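Local coordinates for protein diguanylate cyclase/phosphodiesterase (Caldicellulosiruptor saccharolyticus, PDB 3MTK) that probably hydrolyses cyclic di-GMP through the EAL domain of the whole protein, and is represented here by its GGDEF domain, at residues 7-10 and 15-18; 99-104 and 157-162; 64-69 and 86-91; 41-46 and 146-151. One frame throughout, in Å; residues are numbered along the deposited sequence.

Contacts 2, 3 and 4 each seat a helix on the same central sheet, whereas contact 1 joins the end of helix 3-8 to the loop before helix 18-30 at the edge of the domain, its centre about 24 Å from that of contact 2. Contacts 3 and 4 are buried and bind through carbon packing, on neighbouring strands 87-93 and 37-44. Contact 2, partly buried, adds a tyrosine-glutamate hydrogen bond at its outer end. Contact 1 relies on backbone hydrogen bonds. Leu-15 of contact 1 packs against Ser-67 and Phe-88 of contact 3. Leu-42 points away from helix 137-154 and meets Met-104, while Phe-41 and Glu-43 point toward Leu-148, so helices 97-108 and 137-154 lie on opposite faces.

Contact 1 of 4, residues 7-10 and 15-18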
loop_
_atom_site.group_PDB
_atom_site.type_symbol
_atom_site.label_atom_id
_atom_site.label_comp_id
_atom_site.label_asym_id
_atom_site.label_seq_id
_atom_site.Cartn_x
_atom_site.Cartn_y
_atom_site.Cartn_z
ATOM N N ALA A 7 15.296 10.751 -5.607
ATOM C CA ALA A 7 15.057 11.026 -4.209
ATOM C C ALA A 7 13.602 10.861 -3.783
ATOM O O ALA A 7 13.319 10.562 -2.620
ATOM C CB ALA A 7 15.527 12.434 -3.890
ATOM N N PHE A 8 12.678 11.033 -4.720
ATOM C CA PHE A 8 11.268 10.965 -4.369
ATOM C C PHE A 8 10.393 9.904 -5.002
ATOM O O PHE A 8 9.310 9.637 -4.502
ATOM C CB PHE A 8 10.640 12.329 -4.620
ATOM C CG PHE A 8 11.253 13.414 -3.799
ATOM C CD1 PHE A 8 11.121 13.404 -2.413
ATOM C CD2 PHE A 8 11.989 14.435 -4.405
ATOM C CE1 PHE A 8 11.715 14.396 -1.638
ATOM C CE2 PHE A 8 12.586 15.430 -3.642
ATOM C CZ PHE A 8 12.449 15.413 -2.257
ATOM N N TYR A 9 10.845 9.300 -6.090
ATOM C CA TYR A 9 10.031 8.292 -6.753
ATOM C C TYR A 9 10.689 6.921 -6.858
ATOM O O TYR A 9 11.900 6.772 -6.671
ATOM C CB TYR A 9 9.646 8.791 -8.143
ATOM C CG TYR A 9 8.905 10.101 -8.109
ATOM C CD1 TYR A 9 7.519 10.140 -7.979
ATOM C CD2 TYR A 9 9.594 11.305 -8.170
ATOM C CE1 TYR A 9 6.839 11.356 -7.913
ATOM C CE2 TYR A 9 8.928 12.518 -8.102
ATOM C CZ TYR A 9 7.553 12.540 -7.975
ATOM O OH TYR A 9 6.908 13.754 -7.917
ATOM N N ASP A 10 9.868 5.925 -7.170
ATOM C CA ASP A 10 10.337 4.564 -7.301
ATOM C C ASP A 10 10.679 4.245 -8.754
ATOM O O ASP A 10 9.845 4.362 -9.649
ATOM C CB ASP A 10 9.278 3.600 -6.763
ATOM C CG ASP A 10 9.721 2.154 -6.829
ATOM O OD1 ASP A 10 9.355 1.454 -7.791
ATOM O OD2 ASP A 10 10.455 1.720 -5.916
ATOM N N LEU A 15 5.851 5.290 -8.980
ATOM C CA LEU A 15 5.077 5.819 -7.869
ATOM C C LEU A 15 6.010 6.570 -6.936
ATOM O O LEU A 15 7.216 6.317 -6.909
ATOM C CB LEU A 15 4.404 4.681 -7.090
ATOM C CG LEU A 15 2.930 4.390 -7.378
ATOM C CD1 LEU A 15 2.639 4.615 -8.849
ATOM C CD2 LEU A 15 2.610 2.963 -6.972
ATOM N N PRO A 16 5.469 7.533 -6.178
ATOM C CA PRO A 16 6.337 8.265 -5.254
ATOM C C PRO A 16 6.786 7.264 -4.180
ATOM O O PRO A 16 6.044 6.333 -3.849
ATOM C CB PRO A 16 5.426 9.378 -4.725
ATOM C CG PRO A 16 4.027 8.867 -4.963
ATOM C CD PRO A 16 4.129 8.135 -6.265
ATOM N N ASN A 17 7.990 7.440 -3.640
ATOM C CA ASN A 17 8.513 6.502 -2.644
ATOM C C ASN A 17 8.209 6.860 -1.194
ATOM O O ASN A 17 7.291 7.632 -0.916
ATOM C CB ASN A 17 10.019 6.327 -2.835
ATOM C CG ASN A 17 10.792 7.606 -2.596
ATOM O OD1 ASN A 17 11.995 7.672 -2.843
ATOM N ND2 ASN A 17 10.109 8.625 -2.111
ATOM N N LYS A 18 8.977 6.297 -0.266
ATOM C CA LYS A 18 8.733 6.561 1.145
ATOM C C LYS A 18 9.074 7.992 1.584
ATOM O O LYS A 18 8.480 8.512 2.526
ATOM C CB LYS A 18 9.470 5.544 2.017
ATOM C CG LYS A 18 9.114 5.669 3.484
ATOM C CD LYS A 18 9.881 4.699 4.365
ATOM C CE LYS A 18 9.363 3.273 4.238
ATOM N NZ LYS A 18 9.846 2.399 5.363
#
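The ring of Tyr-9 has the carbonyl oxygen of Leu-15 at its edge, near the ring plane, while CA of Pro-16 approaches obliquely, 3.5 Å from Tyr-9 CD1. Pro-16 CB adds an apolar contact with the same CD1 at 3.9 Å. The neighbouring Phe-8 ring takes no such part: one face carries CB of Ala-7, offset toward the rim, and Arg-23 forms a cation-pi pair with it. Tyr-9 is where the chain leaves helix 3-8, and its CG stands anti to the carbonyl carbon (chi1 -58°), which lays the ring beside the proline. Across from it the backbones form a single antiparallel bridge, Tyr-9 with Pro-16, a non-hydrogen-bonded pair framed by two bonds. Asn-17 N donates to Phe-8 O at 2.7 Å, nearly straight but tilted from the carbonyl plane; Asp-10 N donates to Leu-15 O, also at 2.7 Å, almost head-on to the C=O. Asp-10 to Asn-17 carry the DELTGLPN sequence, the DxLTGLPN signature that opens GGDEF domains, and the bridge closes its turn. Pro-16 also bonds through its backbone to Lys-82 on the edge strand 79-84. Asp-10 OD1 accepts Thr-13 N, inside the turn's own sequence. Phe-8 O accepts Ser-20 OG as well, at the start of helix 18-30, where Asn-17 occupies the N-cap position.

Contact 2 of 4, residues 99-104 and 157-162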
loop_
_atom_site.group_PDB
_atom_site.type_symbol
_atom_site.label_atom_id
_atom_site.label_comp_id
_atom_site.label_asym_id
_atom_site.label_seq_id
_atom_site.Cartn_x
_atom_site.Cartn_y
_atom_site.Cartn_z
ATOM N N ASP A 99 -14.743 -0.894 3.923
ATOM C CA ASP A 99 -15.284 -1.292 2.628
ATOM C C ASP A 99 -14.317 -0.899 1.518
ATOM O O ASP A 99 -14.180 -1.608 0.522
ATOM C CB ASP A 99 -16.640 -0.620 2.393
ATOM C CG ASP A 99 -16.995 -0.515 0.918
ATOM O OD1 ASP A 99 -17.169 -1.564 0.257
ATOM O OD2 ASP A 99 -17.092 0.627 0.416
ATOM N N PHE A 100 -13.659 0.242 1.697
ATOM C CA PHE A 100 -12.694 0.739 0.727
ATOM C C PHE A 100 -11.576 -0.291 0.615
ATOM O O PHE A 100 -11.140 -0.647 -0.480
ATOM C CB PHE A 100 -12.119 2.073 1.204
ATOM C CG PHE A 100 -11.033 2.616 0.320
ATOM C CD1 PHE A 100 -11.340 3.245 -0.884
ATOM C CD2 PHE A 100 -9.694 2.473 0.676
ATOM C CE1 PHE A 100 -10.323 3.726 -1.725
ATOM C CE2 PHE A 100 -8.676 2.946 -0.153
ATOM C CZ PHE A 100 -8.990 3.573 -1.357
ATOM N N ILE A 101 -11.129 -0.766 1.771
ATOM C CA ILE A 101 -10.063 -1.748 1.861
ATOM C C ILE A 101 -10.447 -3.062 1.200
ATOM O O ILE A 101 -9.688 -3.613 0.406
ATOM C CB ILE A 101 -9.703 -2.002 3.341
ATOM C CG1 ILE A 101 -8.941 -0.791 3.894
ATOM C CG2 ILE A 101 -8.911 -3.299 3.479
ATOM C CD1 ILE A 101 -8.625 -0.871 5.381
ATOM N N GLU A 102 -11.637 -3.554 1.528
ATOM C CA GLU A 102 -12.127 -4.812 0.981
ATOM C C GLU A 102 -12.361 -4.728 -0.523
ATOM O O GLU A 102 -11.999 -5.639 -1.273
ATOM C CB GLU A 102 -13.418 -5.214 1.689
ATOM C CG GLU A 102 -13.358 -5.004 3.185
ATOM C CD GLU A 102 -14.514 -5.647 3.904
ATOM O OE1 GLU A 102 -15.659 -5.495 3.429
ATOM O OE2 GLU A 102 -14.277 -6.301 4.946
ATOM N N ARG A 103 -12.965 -3.631 -0.961
ATOM C CA ARG A 103 -13.230 -3.445 -2.373
ATOM C C ARG A 103 -11.913 -3.645 -3.097
ATOM O O ARG A 103 -11.791 -4.498 -3.981
ATOM C CB ARG A 103 -13.746 -2.030 -2.635
ATOM C CG ARG A 103 -14.336 -1.825 -4.026
ATOM C CD ARG A 103 -14.603 -0.352 -4.274
ATOM N NE ARG A 103 -15.323 0.237 -3.152
ATOM C CZ ARG A 103 -15.116 1.469 -2.703
ATOM N NH1 ARG A 103 -14.212 2.242 -3.286
ATOM N NH2 ARG A 103 -15.794 1.917 -1.653
HETATM N N MSE A 104 -10.917 -2.865 -2.693
HETATM C CA MSE A 104 -9.599 -2.938 -3.301
HETATM C C MSE A 104 -8.925 -4.299 -3.156
HETATM O O MSE A 104 -8.273 -4.776 -4.084
HETATM C CB MSE A 104 -8.685 -1.878 -2.708
HETATM C CG MSE A 104 -7.253 -2.074 -3.146
HETATM SE SE MSE A 104 -6.046 -0.800 -2.406
HETATM C CE MSE A 104 -6.135 -1.318 -0.538
ATOM N N ASN A 157 -4.407 -12.284 3.255
ATOM C CA ASN A 157 -5.545 -11.491 2.820
ATOM C C ASN A 157 -6.432 -10.990 3.950
ATOM O O ASN A 157 -7.656 -10.946 3.826
ATOM C CB ASN A 157 -6.367 -12.315 1.842
ATOM C CG ASN A 157 -5.535 -12.841 0.695
ATOM O OD1 ASN A 157 -5.628 -14.018 0.349
ATOM N ND2 ASN A 157 -4.718 -11.976 0.093
ATOM N N GLU A 158 -5.814 -10.621 5.059
ATOM C CA GLU A 158 -6.560 -10.113 6.187
ATOM C C GLU A 158 -6.049 -8.686 6.385
ATOM O O GLU A 158 -4.939 -8.359 5.971
ATOM C CB GLU A 158 -6.288 -10.980 7.419
ATOM C CG GLU A 158 -7.536 -11.394 8.206
ATOM C CD GLU A 158 -8.278 -12.583 7.604
ATOM O OE1 GLU A 158 -7.690 -13.678 7.499
ATOM O OE2 GLU A 158 -9.463 -12.431 7.247
ATOM N N TYR A 159 -6.864 -7.830 6.990
ATOM C CA TYR A 159 -6.471 -6.444 7.223
ATOM C C TYR A 159 -6.836 -5.974 8.621
ATOM O O TYR A 159 -7.782 -6.476 9.226
ATOM C CB TYR A 159 -7.140 -5.518 6.204
ATOM C CG TYR A 159 -8.644 -5.425 6.347
ATOM C CD1 TYR A 159 -9.488 -6.302 5.658
ATOM C CD2 TYR A 159 -9.225 -4.447 7.148
ATOM C CE1 TYR A 159 -10.870 -6.202 5.763
ATOM C CE2 TYR A 159 -10.606 -4.333 7.259
ATOM C CZ TYR A 159 -11.427 -5.213 6.564
ATOM O OH TYR A 159 -12.800 -5.091 6.659
ATOM N N VAL A 160 -6.079 -5.001 9.120
ATOM C CA VAL A 160 -6.318 -4.429 10.441
ATOM C C VAL A 160 -6.245 -2.896 10.387
ATOM O O VAL A 160 -5.336 -2.327 9.774
ATOM C CB VAL A 160 -5.278 -4.939 11.474
ATOM C CG1 VAL A 160 -5.568 -4.335 12.838
ATOM C CG2 VAL A 160 -5.314 -6.461 11.553
ATOM N N ILE A 161 -7.200 -2.235 11.041
ATOM C CA ILE A 161 -7.247 -0.771 11.066
ATOM C C ILE A 161 -7.116 -0.242 12.485
ATOM O O ILE A 161 -7.936 -0.566 13.337
ATOM C CB ILE A 161 -8.569 -0.248 10.484
ATOM C CG1 ILE A 161 -8.793 -0.836 9.086
ATOM C CG2 ILE A 161 -8.537 1.276 10.412
ATOM C CD1 ILE A 161 -10.114 -0.444 8.468
ATOM N N PHE A 162 -6.087 0.567 12.737
ATOM C CA PHE A 162 -5.866 1.138 14.066
ATOM C C PHE A 162 -6.462 2.538 14.245
ATOM O O PHE A 162 -6.201 3.448 13.456
ATOM C CB PHE A 162 -4.370 1.199 14.393
ATOM C CG PHE A 162 -3.774 -0.119 14.819
ATOM C CD1 PHE A 162 -4.576 -1.143 15.321
ATOM C CD2 PHE A 162 -2.392 -0.321 14.758
ATOM C CE1 PHE A 162 -4.011 -2.344 15.758
ATOM C CE2 PHE A 162 -1.814 -1.524 15.197
ATOM C CZ PHE A 162 -2.629 -2.533 15.696
#
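Ile-101 and Tyr-159 pack helix 97-108 onto strand 159-163, one of the helix-on-sheet layers of the GGDEF alpha/beta fold; the short axes run roughly antiparallel, 10.2 Å apart at their closest. The inner part is tight. Ile-101 CG2 sits over one face of the Tyr-159 ring in a CH-pi contact, 3.8 Å from the ring centroid and 19° off its normal, with Tyr-159 CG the nearest carbon. The other branch of Ile-101 reaches tip to tip for Ile-161, and CD1 to CD1 measures 3.5 Å, closer than usual for two methyl groups. Both isoleucines hold CG1 anti to the carbonyl carbon, which directs the two CD1 ends at each other. Ile-101 also touches Ile-125 and Ala-127 of strand 123-129, and Tyr-159 touches Ile-125 too. Outward the contact loosens. Tyr-159 keeps CG between its backbone N and carbonyl carbon, and the ring reaches across the flank of the helix to the exposed Glu-102, whose CG lies 3.8 Å from Tyr-159 CE1. Away from the strand, Arg-103 and Asp-99 make a salt bridge along the same helix. At the solvent end a single polar bond joins the segments: Tyr-159 OH donates to Glu-102 OE2 at 2.6 Å, meeting that oxygen from above the carboxylate, 44° out of its plane, with carboxylate and ring set 85° apart.

Contact 3 of 4, residues 64-69 and 86-91; sequences IHISKR and DRFAII
Ser-67 and Phe-88 mark the closest backbone approach, their CA atoms 7.9 Å apart where helix 56-74 passes over strand 87-93. That gap is bridged by the Phe-88 side chain, which points from the strand toward the helix with CG anti to the carbonyl carbon (chi1 -68°). The far end of its ring fits against two successive helix residues. On one side of the rim CE1 lies 3.5 Å from Ser-67 CB; on the other, CE2 lies 3.7 Å from Ile-66 CG2, and CZ lies beneath the helix backbone, 3.9 Å from Ser-67 N. Both side chains meet the ring obliquely. In sequence Phe-88 closes the GGDEF signature, which in this chain reads GFDRF: Asp-86 keeps the aspartate, but the second glycine is replaced by phenylalanine and the glutamate by Arg-87, a degenerate form consistent with weak or absent cyclase activity. The signature lies on the hairpin between strands 79-84 and 87-93, and its last residue is buried against helix 56-74. Arg-87, one residue earlier, faces away from this helix and forms a salt bridge with Asp-145. Ser-67 brings its CB to the ring while its hydroxyl is turned back on the helix. OG sits between the backbone N and carbonyl carbon and donates to Ile-64 O at 2.5 Å, in the carbonyl plane on a lone pair. Ile-64 O thus takes two donors, Ser-67 OG and Lys-68 N (2.9 Å). Leu-15, from the loop before helix 18-30, packs on both Ser-67 and Phe-88.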
loop_
_atom_site.group_PDB
_atom_site.type_symbol
_atom_site.label_atom_id
_atom_site.label_comp_id
_atom_site.label_asym_id
_atom_site.label_seq_id
_atom_site.Cartn_x
_atom_site.Cartn_y
_atom_site.Cartn_z
ATOM N N ILE A 64 4.672 -3.826 -11.355
ATOM C CA ILE A 64 4.130 -2.689 -12.093
ATOM C C ILE A 64 2.627 -2.897 -12.204
ATOM O O ILE A 64 1.848 -2.016 -11.839
ATOM C CB ILE A 64 4.742 -2.567 -13.507
ATOM C CG1 ILE A 64 6.212 -2.153 -13.405
ATOM C CG2 ILE A 64 3.978 -1.525 -14.312
ATOM C CD1 ILE A 64 6.904 -1.992 -14.763
ATOM N N HIS A 65 2.219 -4.066 -12.696
ATOM C CA HIS A 65 0.795 -4.377 -12.811
ATOM C C HIS A 65 0.098 -4.065 -11.497
ATOM O O HIS A 65 -0.935 -3.394 -11.476
ATOM C CB HIS A 65 0.583 -5.856 -13.134
ATOM C CG HIS A 65 0.638 -6.172 -14.595
ATOM N ND1 HIS A 65 1.724 -5.860 -15.384
ATOM C CD2 HIS A 65 -0.263 -6.768 -15.411
ATOM C CE1 HIS A 65 1.491 -6.251 -16.623
ATOM N NE2 HIS A 65 0.292 -6.806 -16.667
ATOM N N ILE A 66 0.665 -4.544 -10.392
ATOM C CA ILE A 66 0.055 -4.296 -9.096
ATOM C C ILE A 66 -0.053 -2.806 -8.806
ATOM O O ILE A 66 -1.116 -2.329 -8.414
ATOM C CB ILE A 66 0.839 -4.977 -7.955
ATOM C CG1 ILE A 66 0.767 -6.497 -8.112
ATOM C CG2 ILE A 66 0.252 -4.570 -6.618
ATOM C CD1 ILE A 66 1.589 -7.265 -7.112
ATOM N N SER A 67 1.033 -2.065 -9.008
ATOM C CA SER A 67 1.005 -0.631 -8.735
ATOM C C SER A 67 -0.103 0.073 -9.503
ATOM O O SER A 67 -0.796 0.926 -8.955
ATOM C CB SER A 67 2.344 0.015 -9.090
ATOM O OG SER A 67 2.566 -0.008 -10.489
ATOM N N LYS A 68 -0.280 -0.285 -10.771
ATOM C CA LYS A 68 -1.308 0.354 -11.577
ATOM C C LYS A 68 -2.713 0.050 -11.073
ATOM O O LYS A 68 -3.571 0.934 -11.029
ATOM C CB LYS A 68 -1.143 -0.037 -13.044
ATOM C CG LYS A 68 0.163 0.508 -13.613
ATOM C CD LYS A 68 0.338 0.232 -15.093
ATOM C CE LYS A 68 1.702 0.728 -15.582
ATOM N NZ LYS A 68 1.965 0.296 -16.988
ATOM N N ARG A 69 -2.951 -1.192 -10.673
ATOM C CA ARG A 69 -4.266 -1.544 -10.155
ATOM C C ARG A 69 -4.515 -0.743 -8.866
ATOM O O ARG A 69 -5.590 -0.186 -8.662
ATOM C CB ARG A 69 -4.336 -3.051 -9.888
ATOM C CG ARG A 69 -5.699 -3.557 -9.501
ATOM C CD ARG A 69 -5.783 -5.102 -9.494
ATOM N NE ARG A 69 -5.465 -5.707 -10.788
ATOM C CZ ARG A 69 -5.551 -7.016 -11.045
ATOM N NH1 ARG A 69 -5.948 -7.856 -10.094
ATOM N NH2 ARG A 69 -5.237 -7.487 -12.252
ATOM N N ASP A 86 8.254 -5.010 -1.517
ATOM C CA ASP A 86 6.954 -5.676 -1.598
ATOM C C ASP A 86 5.835 -4.927 -0.886
ATOM O O ASP A 86 4.820 -5.526 -0.531
ATOM C CB ASP A 86 7.060 -7.067 -0.978
ATOM C CG ASP A 86 7.374 -7.017 0.501
ATOM O OD1 ASP A 86 7.558 -5.896 1.022
ATOM O OD2 ASP A 86 7.436 -8.092 1.151
ATOM N N ARG A 87 5.997 -3.624 -0.690
ATOM C CA ARG A 87 4.986 -2.891 0.046
ATOM C C ARG A 87 4.579 -1.563 -0.544
ATOM O O ARG A 87 5.421 -0.793 -0.991
ATOM C CB ARG A 87 5.468 -2.688 1.485
ATOM C CG ARG A 87 4.639 -1.717 2.299
ATOM C CD ARG A 87 5.218 -1.574 3.692
ATOM N NE ARG A 87 5.341 -2.863 4.377
ATOM C CZ ARG A 87 5.620 -2.990 5.670
ATOM N NH1 ARG A 87 5.807 -1.908 6.415
ATOM N NH2 ARG A 87 5.703 -4.193 6.228
ATOM N N PHE A 88 3.273 -1.299 -0.524
ATOM C CA PHE A 88 2.720 -0.055 -1.051
ATOM C C PHE A 88 2.025 0.692 0.075
ATOM O O PHE A 88 1.682 0.097 1.102
ATOM C CB PHE A 88 1.692 -0.333 -2.152
ATOM C CG PHE A 88 2.274 -0.900 -3.413
ATOM C CD1 PHE A 88 2.631 -0.066 -4.466
ATOM C CD2 PHE A 88 2.410 -2.280 -3.577
ATOM C CE1 PHE A 88 3.112 -0.594 -5.679
ATOM C CE2 PHE A 88 2.885 -2.812 -4.775
ATOM C CZ PHE A 88 3.236 -1.957 -5.832
ATOM N N ALA A 89 1.816 1.992 -0.132
ATOM C CA ALA A 89 1.143 2.851 0.846
ATOM C C ALA A 89 0.100 3.742 0.171
ATOM O O ALA A 89 0.280 4.179 -0.965
ATOM C CB ALA A 89 2.164 3.719 1.576
ATOM N N ILE A 90 -0.991 4.006 0.872
ATOM C CA ILE A 90 -2.032 4.863 0.331
ATOM C C ILE A 90 -2.472 5.897 1.356
ATOM O O ILE A 90 -2.531 5.617 2.556
ATOM C CB ILE A 90 -3.300 4.074 -0.064
ATOM C CG1 ILE A 90 -2.959 2.936 -1.030
ATOM C CG2 ILE A 90 -4.316 5.030 -0.692
ATOM C CD1 ILE A 90 -2.510 3.396 -2.395
ATOM N N ILE A 91 -2.754 7.101 0.877
ATOM C CA ILE A 91 -3.267 8.162 1.726
ATOM C C ILE A 91 -4.668 8.293 1.168
ATOM O O ILE A 91 -4.825 8.535 -0.028
ATOM C CB ILE A 91 -2.583 9.511 1.492
ATOM C CG1 ILE A 91 -1.075 9.407 1.734
ATOM C CG2 ILE A 91 -3.223 10.554 2.392
ATOM C CD1 ILE A 91 -0.695 9.083 3.138
#

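Contact 4 of 4, residues 41-46 and 146-151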
loop_
_atom_site.group_PDB
_atom_site.type_symbol
_atom_site.label_atom_id
_atom_site.label_comp_id
_atom_site.label_asym_id
_atom_site.label_seq_id
_atom_site.Cartn_x
_atom_site.Cartn_y
_atom_site.Cartn_z
ATOM N N PHE A 41 -1.173 0.492 4.524
ATOM C CA PHE A 41 0.010 -0.255 4.126
ATOM C C PHE A 41 -0.415 -1.585 3.495
ATOM O O PHE A 41 -1.104 -2.388 4.127
ATOM C CB PHE A 41 0.890 -0.529 5.357
ATOM C CG PHE A 41 1.924 0.536 5.637
ATOM C CD1 PHE A 41 1.931 1.738 4.937
ATOM C CD2 PHE A 41 2.887 0.335 6.620
ATOM C CE1 PHE A 41 2.883 2.734 5.214
ATOM C CE2 PHE A 41 3.849 1.324 6.909
ATOM C CZ PHE A 41 3.844 2.527 6.202
ATOM N N LEU A 42 -0.032 -1.810 2.244
ATOM C CA LEU A 42 -0.372 -3.066 1.584
ATOM C C LEU A 42 0.904 -3.842 1.317
ATOM O O LEU A 42 1.866 -3.316 0.734
ATOM C CB LEU A 42 -1.077 -2.856 0.241
ATOM C CG LEU A 42 -2.455 -2.231 0.105
ATOM C CD1 LEU A 42 -2.353 -0.696 0.164
ATOM C CD2 LEU A 42 -3.029 -2.648 -1.234
ATOM N N GLU A 43 0.911 -5.103 1.718
ATOM C CA GLU A 43 2.082 -5.932 1.495
ATOM C C GLU A 43 1.765 -7.076 0.533
ATOM O O GLU A 43 0.775 -7.789 0.695
ATOM C CB GLU A 43 2.593 -6.491 2.826
ATOM C CG GLU A 43 3.873 -7.305 2.683
ATOM C CD GLU A 43 4.441 -7.761 4.012
ATOM O OE1 GLU A 43 4.235 -7.054 5.017
ATOM O OE2 GLU A 43 5.108 -8.815 4.046
ATOM N N VAL A 44 2.605 -7.240 -0.479
ATOM C CA VAL A 44 2.430 -8.322 -1.448
ATOM C C VAL A 44 3.080 -9.547 -0.817
ATOM O O VAL A 44 4.288 -9.558 -0.574
ATOM C CB VAL A 44 3.138 -8.005 -2.773
ATOM C CG1 VAL A 44 2.736 -9.014 -3.815
ATOM C CG2 VAL A 44 2.787 -6.598 -3.231
ATOM N N ARG A 45 2.297 -10.582 -0.543
ATOM C CA ARG A 45 2.861 -11.772 0.106
ATOM C C ARG A 45 3.696 -12.696 -0.783
ATOM O O ARG A 45 3.487 -12.790 -1.992
ATOM C CB ARG A 45 1.748 -12.593 0.764
ATOM C CG ARG A 45 0.893 -11.825 1.771
ATOM C CD ARG A 45 1.744 -11.155 2.830
ATOM N NE ARG A 45 2.640 -12.095 3.496
ATOM C CZ ARG A 45 2.268 -12.955 4.438
ATOM N NH1 ARG A 45 1.009 -13.006 4.846
ATOM N NH2 ARG A 45 3.161 -13.777 4.977
ATOM N N ASP A 46 4.657 -13.361 -0.154
ATOM C CA ASP A 46 5.535 -14.325 -0.806
ATOM C C ASP A 46 6.105 -13.932 -2.158
ATOM O O ASP A 46 6.209 -14.751 -3.064
ATOM C CB ASP A 46 4.799 -15.650 -0.902
ATOM C CG ASP A 46 4.204 -16.061 0.432
ATOM O OD1 ASP A 46 4.973 -16.184 1.415
ATOM O OD2 ASP A 46 2.964 -16.242 0.505
ATOM N N LEU A 146 2.505 -1.821 12.514
ATOM C CA LEU A 146 2.019 -2.744 13.548
ATOM C C LEU A 146 0.753 -3.459 13.082
ATOM O O LEU A 146 0.605 -4.666 13.255
ATOM C CB LEU A 146 1.729 -1.994 14.851
ATOM C CG LEU A 146 2.283 -2.540 16.175
ATOM C CD1 LEU A 146 1.727 -1.688 17.327
ATOM C CD2 LEU A 146 1.901 -4.005 16.375
ATOM N N ALA A 147 -0.155 -2.694 12.491
ATOM C CA ALA A 147 -1.408 -3.234 11.985
ATOM C C ALA A 147 -1.133 -4.312 10.934
ATOM O O ALA A 147 -1.793 -5.353 10.897
ATOM C CB ALA A 147 -2.241 -2.111 11.379
ATOM N N LEU A 148 -0.153 -4.055 10.077
ATOM C CA LEU A 148 0.199 -5.001 9.029
ATOM C C LEU A 148 0.692 -6.300 9.674
ATOM O O LEU A 148 0.322 -7.398 9.257
ATOM C CB LEU A 148 1.270 -4.378 8.137
ATOM C CG LEU A 148 1.606 -5.094 6.843
ATOM C CD1 LEU A 148 0.328 -5.466 6.081
ATOM C CD2 LEU A 148 2.505 -4.169 6.020
ATOM N N ILE A 149 1.511 -6.161 10.709
ATOM C CA ILE A 149 2.024 -7.317 11.427
ATOM C C ILE A 149 0.840 -8.100 12.016
ATOM O O ILE A 149 0.735 -9.314 11.848
ATOM C CB ILE A 149 2.979 -6.871 12.564
ATOM C CG1 ILE A 149 4.184 -6.136 11.962
ATOM C CG2 ILE A 149 3.439 -8.075 13.375
ATOM C CD1 ILE A 149 5.131 -5.521 12.979
ATOM N N LYS A 150 -0.061 -7.397 12.689
ATOM C CA LYS A 150 -1.224 -8.040 13.296
ATOM C C LYS A 150 -2.068 -8.752 12.248
ATOM O O LYS A 150 -2.683 -9.786 12.524
ATOM C CB LYS A 150 -2.089 -6.999 14.015
ATOM C CG LYS A 150 -1.354 -6.185 15.073
ATOM C CD LYS A 150 -0.924 -7.042 16.263
ATOM C CE LYS A 150 -0.288 -6.193 17.362
ATOM N NZ LYS A 150 0.229 -7.009 18.507
ATOM N N ALA A 151 -2.098 -8.190 11.043
ATOM C CA ALA A 151 -2.889 -8.755 9.961
ATOM C C ALA A 151 -2.284 -10.046 9.431
ATOM O O ALA A 151 -3.008 -10.987 9.097
ATOM C CB ALA A 151 -3.041 -7.729 8.824
#
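Leu-148 alone carries the helix side of this contact, meeting Phe-41 and Glu-43 of strand 37-44, a central strand of the GGDEF alpha/beta sheet that helix 137-154 covers. Along the helix, Leu-146 and Ala-147 come first and touch Phe-162 of strand 159-163, as Lys-150 does one turn later. Leu-148 points toward the strand, CG anti to the backbone N (chi1 -170°), which sets CD1 and CD2 against Phe-41 and Glu-43. CD2 lies 4.0 Å from Phe-41 CB, although the Phe-41 ring itself leads away, and CD1 lies 3.9 Å from Phe-41 O. On its other side the same CD2 comes within 3.9 Å of Glu-43 CB. Ile-149 turns outward to the exposed side, and Ala-151 settles on Val-160 and Asn-124. One residue further, Lys-152 makes a salt bridge with Glu-43 OE2, while Arg-87 offers OE1 a long, weak ion pair. Glu-43 extends fully and crosses Leu-148 at about a right angle, bringing OE1 to 3.5 Å from Leu-148 CD2.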